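PDB 6SMT: 6-phosphogluconate dehydrogenase, NAD-binding from Mycolicibacterium smegmatis MC2 155, which probably reduces imines to amines with S selectivity, using NADPH as the hydride donor. Local coordinates for residues 88-100 and 114-126. Sequence-based numbering, arbitrary orientation. Where two conformers were deposited one is given.
Sequences GDAPAGRTVIGLS and VGNVGGRYLDGAI. With NDP (NADPH dihydro-nicotinamide-adenine-dinucleotide phosphate), chain L; FMT (formic acid), chain M.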
loop_
_atom_site.group_PDB
_atom_site.type_symbol
_atom_site.label_atom_id
_atom_site.label_comp_id
_atom_site.label_asym_id
_atom_site.label_seq_id
_atom_site.Cartn_x
_atom_site.Cartn_y
_atom_site.Cartn_z
ATOM N N GLY B 88 7.461 6.011 40.105
ATOM C CA GLY B 88 8.213 5.340 41.174
ATOM C C GLY B 88 7.629 3.974 41.505
ATOM O O GLY B 88 7.519 3.110 40.597
ATOM N N ASP B 89 7.196 3.734 42.750
ATOM C CA ASP B 89 6.739 2.384 43.175
ATOM C C ASP B 89 5.238 2.194 42.959
ATOM O O ASP B 89 4.719 1.118 43.303
ATOM C CB ASP B 89 7.083 2.148 44.657
ATOM C CG ASP B 89 8.583 2.144 44.863
ATOM O OD1 ASP B 89 9.270 1.431 44.090
ATOM O OD2 ASP B 89 9.051 2.849 45.840
ATOM N N ALA B 90 4.544 3.167 42.343
ATOM C CA ALA B 90 3.072 3.081 42.127
ATOM C C ALA B 90 2.691 1.834 41.356
ATOM O O ALA B 90 1.621 1.269 41.621
ATOM C CB ALA B 90 2.497 4.305 41.470
ATOM N N PRO B 91 3.490 1.364 40.354
ATOM C CA PRO B 91 3.083 0.135 39.705
ATOM C C PRO B 91 3.096 -1.166 40.487
ATOM O O PRO B 91 2.654 -2.190 40.032
ATOM C CB PRO B 91 4.037 0.009 38.513
ATOM C CG PRO B 91 4.581 1.385 38.300
ATOM C CD PRO B 91 4.675 1.959 39.709
ATOM N N ALA B 92 3.611 -1.120 41.756
ATOM C CA ALA B 92 3.779 -2.363 42.519
ATOM C C ALA B 92 2.430 -3.083 42.625
ATOM O O ALA B 92 1.442 -2.425 43.067
ATOM C CB ALA B 92 4.354 -2.052 43.918
ATOM N N GLY B 93 2.370 -4.358 42.326
ATOM C CA GLY B 93 1.132 -5.137 42.468
ATOM C C GLY B 93 0.062 -4.785 41.425
ATOM O O GLY B 93 -1.044 -5.280 41.542
ATOM N N ARG B 94 0.421 -3.975 40.434
ATOM C CA ARG B 94 -0.543 -3.601 39.392
ATOM C C ARG B 94 0.006 -4.056 38.046
ATOM O O ARG B 94 1.098 -4.535 37.946
ATOM C CB ARG B 94 -0.700 -2.088 39.412
ATOM C CG ARG B 94 -1.298 -1.556 40.723
ATOM C CD ARG B 94 -1.398 -0.054 40.823
ATOM N NE ARG B 94 -1.605 0.325 42.228
ATOM C CZ ARG B 94 -2.745 0.291 42.839
ATOM N NH1 ARG B 94 -3.858 0.130 42.144
ATOM N NH2 ARG B 94 -2.808 0.563 44.148
ATOM N N THR B 95 -0.793 -3.873 37.010
ATOM C CA THR B 95 -0.412 -4.240 35.624
ATOM C C THR B 95 -0.278 -2.988 34.807
ATOM O O THR B 95 -1.171 -2.136 34.820
ATOM C CB THR B 95 -1.489 -5.124 34.979
ATOM O OG1 THR B 95 -1.537 -6.326 35.768
ATOM C CG2 THR B 95 -1.107 -5.511 33.550
ATOM N N VAL B 96 0.817 -2.849 34.064
ATOM C CA VAL B 96 1.037 -1.712 33.150
ATOM C C VAL B 96 1.053 -2.322 31.752
ATOM O O VAL B 96 1.696 -3.373 31.528
ATOM C CB VAL B 96 2.399 -1.060 33.407
ATOM C CG1 VAL B 96 2.733 -0.046 32.343
ATOM C CG2 VAL B 96 2.397 -0.433 34.804
ATOM N N ILE B 97 0.327 -1.716 30.812
ATOM C CA ILE B 97 0.391 -2.130 29.400
ATOM C C ILE B 97 0.932 -0.957 28.619
ATOM O O ILE B 97 0.312 0.122 28.547
ATOM C CB ILE B 97 -0.965 -2.598 28.864
ATOM C CG1 ILE B 97 -1.476 -3.744 29.733
ATOM C CG2 ILE B 97 -0.852 -2.970 27.410
ATOM C CD1 ILE B 97 -2.800 -4.339 29.244
ATOM N N GLY B 98 2.042 -1.166 27.928
ATOM C CA GLY B 98 2.603 -0.171 27.034
ATOM C C GLY B 98 1.834 -0.236 25.740
ATOM O O GLY B 98 1.690 -1.324 25.188
ATOM N N LEU B 99 1.335 0.877 25.275
ATOM C CA LEU B 99 0.640 0.990 23.973
ATOM C C LEU B 99 1.291 2.115 23.214
ATOM O O LEU B 99 0.595 2.954 22.594
ATOM C CB LEU B 99 -0.881 1.214 24.184
ATOM C CG LEU B 99 -1.598 0.072 24.826
ATOM C CD1 LEU B 99 -3.055 0.502 25.089
ATOM C CD2 LEU B 99 -1.576 -1.193 24.009
ATOM N N SER B 100 2.589 2.204 23.168
ATOM C CA SER B 100 3.350 3.290 22.556
ATOM C C SER B 100 4.328 2.693 21.561
ATOM O O SER B 100 5.172 1.849 21.965
ATOM C CB SER B 100 4.093 4.094 23.644
ATOM O OG SER B 100 3.133 4.597 24.615
ATOM N N VAL B 114 9.256 -2.086 34.697
ATOM C CA VAL B 114 8.034 -2.379 35.476
ATOM C C VAL B 114 8.315 -3.504 36.482
ATOM O O VAL B 114 7.805 -3.404 37.671
ATOM C CB VAL B 114 6.860 -2.648 34.514
ATOM C CG1 VAL B 114 5.608 -3.102 35.280
ATOM C CG2 VAL B 114 6.566 -1.386 33.729
ATOM N N GLY B 115 8.908 -4.601 36.080
ATOM C CA GLY B 115 9.152 -5.712 37.012
ATOM C C GLY B 115 10.064 -5.264 38.159
ATOM O O GLY B 115 9.830 -5.680 39.317
ATOM N N ASN B 116 10.952 -4.317 37.947
ATOM C CA ASN B 116 11.910 -3.842 38.988
ATOM C C ASN B 116 11.150 -3.212 40.136
ATOM O O ASN B 116 11.736 -3.148 41.268
ATOM C CB ASN B 116 12.858 -2.796 38.401
ATOM C CG ASN B 116 13.928 -3.334 37.510
ATOM O OD1 ASN B 116 14.134 -4.558 37.442
ATOM N ND2 ASN B 116 14.558 -2.392 36.782
ATOM N N VAL B 117 9.954 -2.654 39.925
ATOM C CA VAL B 117 9.174 -1.979 40.983
ATOM C C VAL B 117 7.960 -2.806 41.356
ATOM O O VAL B 117 7.121 -2.252 42.068
ATOM C CB VAL B 117 8.811 -0.544 40.638
ATOM C CG1 VAL B 117 10.027 0.346 40.396
ATOM C CG2 VAL B 117 7.882 -0.558 39.406
ATOM N N GLY B 118 7.955 -4.080 40.999
ATOM C CA GLY B 118 6.982 -5.068 41.443
ATOM C C GLY B 118 5.667 -4.963 40.714
ATOM O O GLY B 118 4.705 -5.579 41.119
ATOM N N GLY B 119 5.715 -4.374 39.508
ATOM C CA GLY B 119 4.545 -4.438 38.600
ATOM C C GLY B 119 4.660 -5.609 37.638
ATOM O O GLY B 119 5.711 -6.311 37.564
ATOM N N ARG B 120 3.605 -5.797 36.859
ATOM C CA ARG B 120 3.424 -6.812 35.777
ATOM C C ARG B 120 3.348 -5.979 34.485
ATOM O O ARG B 120 2.912 -4.800 34.587
ATOM C CB ARG B 120 2.176 -7.612 36.179
ATOM C CG ARG B 120 2.447 -8.582 37.343
ATOM C CD ARG B 120 1.327 -9.557 37.622
ATOM N NE ARG B 120 0.122 -8.849 37.944
ATOM C CZ ARG B 120 -1.091 -9.374 37.934
ATOM N NH1 ARG B 120 -1.248 -10.623 37.563
ATOM N NH2 ARG B 120 -2.132 -8.644 38.280
ATOM N N TYR B 121 3.822 -6.523 33.368
ATOM C CA TYR B 121 3.799 -5.740 32.111
ATOM C C TYR B 121 3.295 -6.581 30.982
ATOM O O TYR B 121 3.742 -7.719 30.798
ATOM C CB TYR B 121 5.212 -5.238 31.779
ATOM C CG TYR B 121 5.277 -4.333 30.577
ATOM C CD1 TYR B 121 4.832 -3.038 30.633
ATOM C CD2 TYR B 121 5.800 -4.770 29.404
ATOM C CE1 TYR B 121 4.923 -2.208 29.553
ATOM C CE2 TYR B 121 5.937 -3.942 28.307
ATOM C CZ TYR B 121 5.426 -2.662 28.348
ATOM O OH TYR B 121 5.524 -1.802 27.274
ATOM N N LEU B 122 2.436 -5.994 30.158
ATOM C CA LEU B 122 2.181 -6.495 28.793
ATOM C C LEU B 122 2.638 -5.408 27.848
ATOM O O LEU B 122 2.423 -4.217 28.136
ATOM C CB LEU B 122 0.728 -6.836 28.486
ATOM C CG LEU B 122 0.159 -7.926 29.327
ATOM C CD1 LEU B 122 -1.361 -8.002 29.093
ATOM C CD2 LEU B 122 0.800 -9.251 28.991
ATOM N N ASP B 123 3.153 -5.735 26.677
ATOM C CA ASP B 123 3.376 -4.753 25.609
ATOM C C ASP B 123 2.274 -4.911 24.586
ATOM O O ASP B 123 1.843 -6.045 24.295
ATOM C CB ASP B 123 4.728 -4.970 24.913
ATOM C CG ASP B 123 5.101 -3.687 24.146
ATOM O OD1 ASP B 123 5.177 -2.607 24.813
ATOM O OD2 ASP B 123 5.185 -3.725 22.853
ATOM N N GLY B 124 1.763 -3.814 24.059
ATOM C CA GLY B 124 0.721 -3.874 23.044
ATOM C C GLY B 124 0.967 -2.894 21.918
ATOM O O GLY B 124 1.770 -1.988 22.049
ATOM N N ALA B 125 0.402 -3.199 20.772
ATOM C CA ALA B 125 0.523 -2.391 19.567
ATOM C C ALA B 125 -0.867 -2.265 18.956
ATOM O O ALA B 125 -1.501 -3.274 18.582
ATOM C CB ALA B 125 1.466 -3.005 18.604
ATOM N N ILE B 126 -1.327 -1.040 18.854
ATOM C CA ILE B 126 -2.620 -0.695 18.235
ATOM C C ILE B 126 -2.428 -0.517 16.738
ATOM O O ILE B 126 -1.576 0.270 16.305
ATOM C CB ILE B 126 -3.208 0.592 18.847
ATOM C CG1 ILE B 126 -3.341 0.483 20.378
ATOM C CG2 ILE B 126 -4.558 0.923 18.170
ATOM C CD1 ILE B 126 -3.495 1.826 21.008
HETATM P PA NDP L . 1.574 10.959 19.774
HETATM O O1A NDP L . 2.307 9.761 19.246
HETATM O O2A NDP L . 1.637 12.263 19.044
HETATM O O5B NDP L . 1.980 11.159 21.294
HETATM C C5B NDP L . 1.387 12.274 21.983
HETATM C C4B NDP L . 1.278 11.923 23.446
HETATM O O4B NDP L . 2.591 11.644 24.011
HETATM C C3B NDP L . 0.719 13.096 24.276
HETATM O O3B NDP L . -0.028 12.622 25.381
HETATM C C2B NDP L . 1.998 13.763 24.734
HETATM O O2B NDP L . 1.940 14.580 25.899
HETATM C C1B NDP L . 2.779 12.519 25.108
HETATM N N9A NDP L . 4.211 12.734 25.285
HETATM C C8A NDP L . 5.153 13.037 24.329
HETATM N N7A NDP L . 6.363 13.144 24.826
HETATM C C5A NDP L . 6.220 12.915 26.185
HETATM C C6A NDP L . 7.118 12.933 27.284
HETATM N N6A NDP L . 8.433 13.096 27.168
HETATM N N1A NDP L . 6.601 12.685 28.506
HETATM C C2A NDP L . 5.291 12.465 28.646
HETATM N N3A NDP L . 4.352 12.450 27.694
HETATM C C4A NDP L . 4.879 12.702 26.490
HETATM O O3 NDP L . 0.007 10.688 19.978
HETATM P PN NDP L . -1.094 9.676 19.535
HETATM O O1N NDP L . -2.186 9.777 20.504
HETATM O O2N NDP L . -1.414 9.903 18.101
HETATM O O5D NDP L . -0.397 8.229 19.584
HETATM C C5D NDP L . -0.003 7.652 20.824
HETATM C C4D NDP L . 0.658 6.336 20.495
HETATM O O4D NDP L . -0.343 5.484 19.881
HETATM C C3D NDP L . 1.851 6.394 19.531
HETATM O O3D NDP L . 2.916 5.536 19.922
HETATM C C2D NDP L . 1.244 5.916 18.225
HETATM O O2D NDP L . 2.152 5.311 17.309
HETATM C C1D NDP L . 0.174 4.949 18.660
HETATM N N1N NDP L . -0.950 4.827 17.711
HETATM C C2N NDP L . -1.630 5.941 17.295
HETATM C C3N NDP L . -2.608 5.869 16.361
HETATM C C7N NDP L . -3.347 7.057 15.889
HETATM O O7N NDP L . -4.190 6.852 14.986
HETATM N N7N NDP L . -3.158 8.259 16.407
HETATM C C4N NDP L . -2.939 4.598 15.749
HETATM C C5N NDP L . -2.236 3.443 16.267
HETATM C C6N NDP L . -1.330 3.556 17.213
HETATM P P2B NDP L . 1.423 16.110 25.698
HETATM O O1X NDP L . 1.815 16.783 27.047
HETATM O O2X NDP L . 2.231 16.692 24.541
HETATM O O3X NDP L . -0.023 16.134 25.404
HETATM C C FMT M . 13.460 0.810 37.623
HETATM O O1 FMT M . 14.488 0.309 37.210
HETATM O O2 FMT M . 12.286 0.233 37.724
HETATM O O HOH W 1 8.069 -1.156 44.409
HETATM O O HOH W 2 1.020 -7.007 39.568
HETATM O O HOH W 3 -0.106 1.484 19.953
HETATM O O HOH W 4 4.300 -0.219 23.764
HETATM O O HOH W 5 5.747 -1.465 21.609
#
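Ile97 and Leu122 run alongside each other on one face of the sheet, both branches projecting to the same side, with Ile97 CD1 3.9 Å from Leu122 CD1. Leu148 and Leu156 of helix 146-156 cover this face of the sheet. On the other face Val96 meets the Tyr121 ring, and Val96 CG1 sits 4.0 Å from Tyr121 CD1. Tyr121 has CG anti to its backbone N (chi1 -175°), which carries the ring along the strand past Val96 to Gly98. There Tyr121 OH lies 3.4 Å from Gly98 CA, against the backbone of the neighbouring strand. The hydroxyl donates to the anti lone pair of Asp123 OD1 at 2.6 Å, and this bond holds the hydroxyl end of the tyrosine in place beside Gly98.

Between the two faces, strands 95-98 and 120-126 pair in parallel. Backbone bonds alternate from Arg120 N to Arg94 O through to Gly124 N on Gly98 O, the last at 2.7 Å. Just past strand 95-98, Leu99 CD2 packs on Gly124 CA of the partner strand at 3.7 Å.

At the far end Val117 rests on Pro91, and Gly118, closing helix 104-116 in a Schellman motif, uses Gly118 O to accept from Gly93 N at 2.9 Å. Arg120 turns one guanidinium face to Thr95 OG1 without bonding it; its salt bridge is to Glu151, while Thr95 OG1 bonds His152. Water 2 joins Arg120 NE to Arg94 O.

The unit is a Rossmann beta-alpha-beta crossover. Backbone bonds and apolar pairs join its strands. Leu99, Ser100 and Ile126 at the C-terminal ends belong to the NADPH pocket, and the pairing is consistent with keeping these ends in place.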